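Local coordinates for YghZ aldo-keto reductase (Escherichia coli, PDB 3N6Q), which probably catalyses the NADPH-dependent reduction of aldehydes or ketones, as a TIM-barrel member of the aldo-keto reductase family, at residues G228-K233 with Q279-M284. Sequence-based numbering, arbitrary orientation. Where two conformers were deposited one is given.
Sequences GLLTGK and QSMAQM
T231 OG1, on the residue whose CG2 meets A282 CB, is gripped twice within its own loop: it donates to G228 O at 2.9 Å and accepts from K233 N at 2.9 Å, the second bond closing an ST turn. With OG1 set between the backbone N and the carbonyl carbon (chi1 67°), the hydroxyl reaches back across the type I beta turn G228-T231, whose own T231 N to G228 O bond is weak. This loop follows strand 218-221 of the TIM barrel and packs against the first turn of helix 281-289, part of the layer outside the strands. The two segments meet through carbon atoms and chiefly the L230 carbonyl: L230 O lies 3.2 Å from A282 CA in a CA-H...O contact bent to 133° at the hydrogen. A282 N is also close to L230 O, but the angle is too poor for a hydrogen bond. In one of its two conformers M281 has CG anti to its backbone N, 3.5 Å from L230 O; bends at chi2 and chi3 then carry CE to L230 CD2, 3.8 Å away, the two side chains crossing at a slant. M281 also touches L270 and N271 of helix 261-276, and so lies between that helix and the loop. Replacing T231 with an alanine would probably leave G228 O and K233 N without the hydroxyl that joins them, set the turn free to shift, and cost A282 CB its methyl neighbour. The helix start is fixed by a capping box: S280 OG accepts from Q283 N, and Q283 OE1 accepts from S280 N. E310 OE2 is also hydrogen-bonded to S280 OG. In the return bond S280 N approaches Q283 OE1 from above the carbonyl plane, 36° out of it.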
ATOM      1  N   GLY B 228      32.497  25.319  16.376  1.00 29.02           N
ATOM      2  CA  GLY B 228      33.098  26.208  17.355  1.00 28.00           C
ATOM      3  C   GLY B 228      34.088  27.152  16.730  1.00 26.32           C
ATOM      4  O   GLY B 228      34.426  28.143  17.333  1.00 26.72           O
ATOM      5  N   LEU B 229      34.560  26.887  15.517  1.00 24.09           N
ATOM      6  CA  LEU B 229      35.500  27.852  14.929  1.00 25.31           C
ATOM      7  C   LEU B 229      34.829  29.226  14.741  1.00 26.01           C
ATOM      8  O   LEU B 229      35.485  30.253  14.799  1.00 27.23           O
ATOM      9  CB  LEU B 229      36.076  27.367  13.597  1.00 26.01           C
ATOM     10  CG  LEU B 229      37.034  26.184  13.742  1.00 29.38           C
ATOM     11  CD1 LEU B 229      37.493  25.775  12.343  1.00 36.33           C
ATOM     12  CD2 LEU B 229      38.215  26.615  14.577  1.00 32.76           C
ATOM     13  N   LEU B 230      33.526  29.239  14.547  1.00 22.15           N
ATOM     14  CA  LEU B 230      32.841  30.529  14.262  1.00 23.14           C
ATOM     15  C   LEU B 230      32.037  31.025  15.454  1.00 23.15           C
ATOM     16  O   LEU B 230      30.909  31.530  15.294  1.00 24.19           O
ATOM     17  CB  LEU B 230      31.927  30.339  13.039  1.00 19.89           C
ATOM     18  CG  LEU B 230      32.704  30.080  11.746  1.00 21.18           C
ATOM     19  CD1 LEU B 230      31.785  29.648  10.602  1.00 20.59           C
ATOM     20  CD2 LEU B 230      33.477  31.376  11.331  1.00 23.48           C
ATOM     21  N   THR B 231      32.595  30.835  16.645  1.00 25.22           N
ATOM     22  CA  THR B 231      31.989  31.309  17.891  1.00 28.51           C
ATOM     23  C   THR B 231      33.065  32.068  18.680  1.00 30.52           C
ATOM     24  O   THR B 231      34.177  32.281  18.194  1.00 30.29           O
ATOM     25  CB  THR B 231      31.464  30.147  18.794  1.00 28.03           C
ATOM     26  OG1 THR B 231      32.586  29.378  19.264  1.00 27.19           O
ATOM     27  CG2 THR B 231      30.443  29.264  18.078  1.00 28.76           C
ATOM     28  N   GLY B 232      32.762  32.392  19.934  1.00 34.63           N
ATOM     29  CA  GLY B 232      33.818  32.841  20.873  1.00 40.93           C
ATOM     30  C   GLY B 232      34.977  31.861  21.124  1.00 45.14           C
ATOM     31  O   GLY B 232      36.082  32.273  21.509  1.00 45.80           O
ATOM     32  N   LYS B 233      34.746  30.574  20.857  1.00 46.78           N
ATOM     33  CA  LYS B 233      35.503  29.502  21.508  1.00 49.61           C
ATOM     34  C   LYS B 233      37.021  29.561  21.401  1.00 49.86           C
ATOM     35  O   LYS B 233      37.710  29.366  22.394  1.00 49.68           O
ATOM     36  CB  LYS B 233      34.982  28.116  21.110  1.00 49.67           C
ATOM     37  CG  LYS B 233      33.849  27.629  22.017  1.00 56.22           C
ATOM     38  CD  LYS B 233      33.224  26.321  21.515  1.00 61.78           C
ATOM     39  CE  LYS B 233      31.822  26.588  20.879  1.00 64.49           C
ATOM     40  NZ  LYS B 233      31.220  25.302  20.346  1.00 64.18           N
ATOM     41  N   GLN B 279      26.806  42.170  16.690  1.00 19.38           N
ATOM     42  CA  GLN B 279      26.588  40.691  16.721  1.00 15.68           C
ATOM     43  C   GLN B 279      27.744  40.028  17.396  1.00 18.95           C
ATOM     44  O   GLN B 279      28.888  40.521  17.328  1.00 18.30           O
ATOM     45  CB  GLN B 279      26.493  40.120  15.302  1.00 16.09           C
ATOM     46  CG  GLN B 279      25.304  40.676  14.492  1.00 16.30           C
ATOM     47  CD  GLN B 279      24.995  39.847  13.255  1.00 16.63           C
ATOM     48  OE1 GLN B 279      25.741  39.849  12.255  1.00 17.74           O
ATOM     49  NE2 GLN B 279      23.862  39.173  13.295  1.00 19.52           N
ATOM     50  N   SER B 280      27.486  38.846  17.996  1.00 19.05           N
ATOM     51  CA  SER B 280      28.575  37.949  18.334  1.00 17.91           C
ATOM     52  C   SER B 280      29.086  37.325  17.047  1.00 17.06           C
ATOM     53  O   SER B 280      28.408  37.295  16.034  1.00 15.48           O
ATOM     54  CB  SER B 280      28.101  36.792  19.247  1.00 20.58           C
ATOM     55  OG  SER B 280      27.082  36.055  18.582  1.00 20.04           O
ATOM     56  N   MET B 281      30.232  36.693  17.137  1.00 15.86           N
ATOM     57  CA  MET B 281      30.731  35.947  15.997  0.50 17.25           C
ATOM     58  C   MET B 281      29.751  34.871  15.518  1.00 16.70           C
ATOM     59  O   MET B 281      29.510  34.742  14.312  1.00 14.91           O
ATOM     60  CB  MET B 281      32.111  35.359  16.287  0.50 18.18           C
ATOM     61  CG  MET B 281      32.662  34.570  15.120  0.50 22.55           C
ATOM     62  SD  MET B 281      33.054  35.621  13.706  0.50 25.52           S
ATOM     63  CE  MET B 281      32.225  34.782  12.355  0.50 21.46           C
ATOM     64  N   ALA B 282      29.148  34.132  16.447  1.00 15.83           N
ATOM     65  CA  ALA B 282      28.179  33.060  16.070  1.00 18.30           C
ATOM     66  C   ALA B 282      26.957  33.659  15.358  1.00 17.66           C
ATOM     67  O   ALA B 282      26.490  33.129  14.351  1.00 16.59           O
ATOM     68  CB  ALA B 282      27.734  32.284  17.345  1.00 19.78           C
ATOM     69  N   GLN B 283      26.446  34.783  15.866  1.00 17.64           N
ATOM     70  CA  GLN B 283      25.287  35.389  15.241  1.00 15.82           C
ATOM     71  C   GLN B 283      25.662  35.826  13.825  1.00 15.98           C
ATOM     72  O   GLN B 283      24.886  35.579  12.898  1.00 17.78           O
ATOM     73  CB  GLN B 283      24.773  36.605  16.028  1.00 15.73           C
ATOM     74  CG  GLN B 283      24.061  36.183  17.340  1.00 17.91           C
ATOM     75  CD  GLN B 283      23.920  37.313  18.321  1.00 21.78           C
ATOM     76  OE1 GLN B 283      24.607  38.344  18.206  1.00 22.20           O
ATOM     77  NE2 GLN B 283      23.056  37.119  19.328  1.00 20.97           N
ATOM     78  N   MET B 284      26.832  36.457  13.649  1.00 15.51           N
ATOM     79  CA  MET B 284      27.210  36.883  12.259  1.00 15.29           C
ATOM     80  C   MET B 284      27.320  35.648  11.307  1.00 16.84           C
ATOM     81  O   MET B 284      26.941  35.705  10.142  1.00 14.75           O
ATOM     82  CB  MET B 284      28.527  37.644  12.196  1.00 15.14           C
ATOM     83  CG  MET B 284      28.750  38.159  10.682  1.00 16.49           C
ATOM     84  SD  MET B 284      30.256  39.203  10.692  1.00 18.04           S
ATOM     85  CE  MET B 284      31.567  37.939  10.733  1.00 18.46           C
TER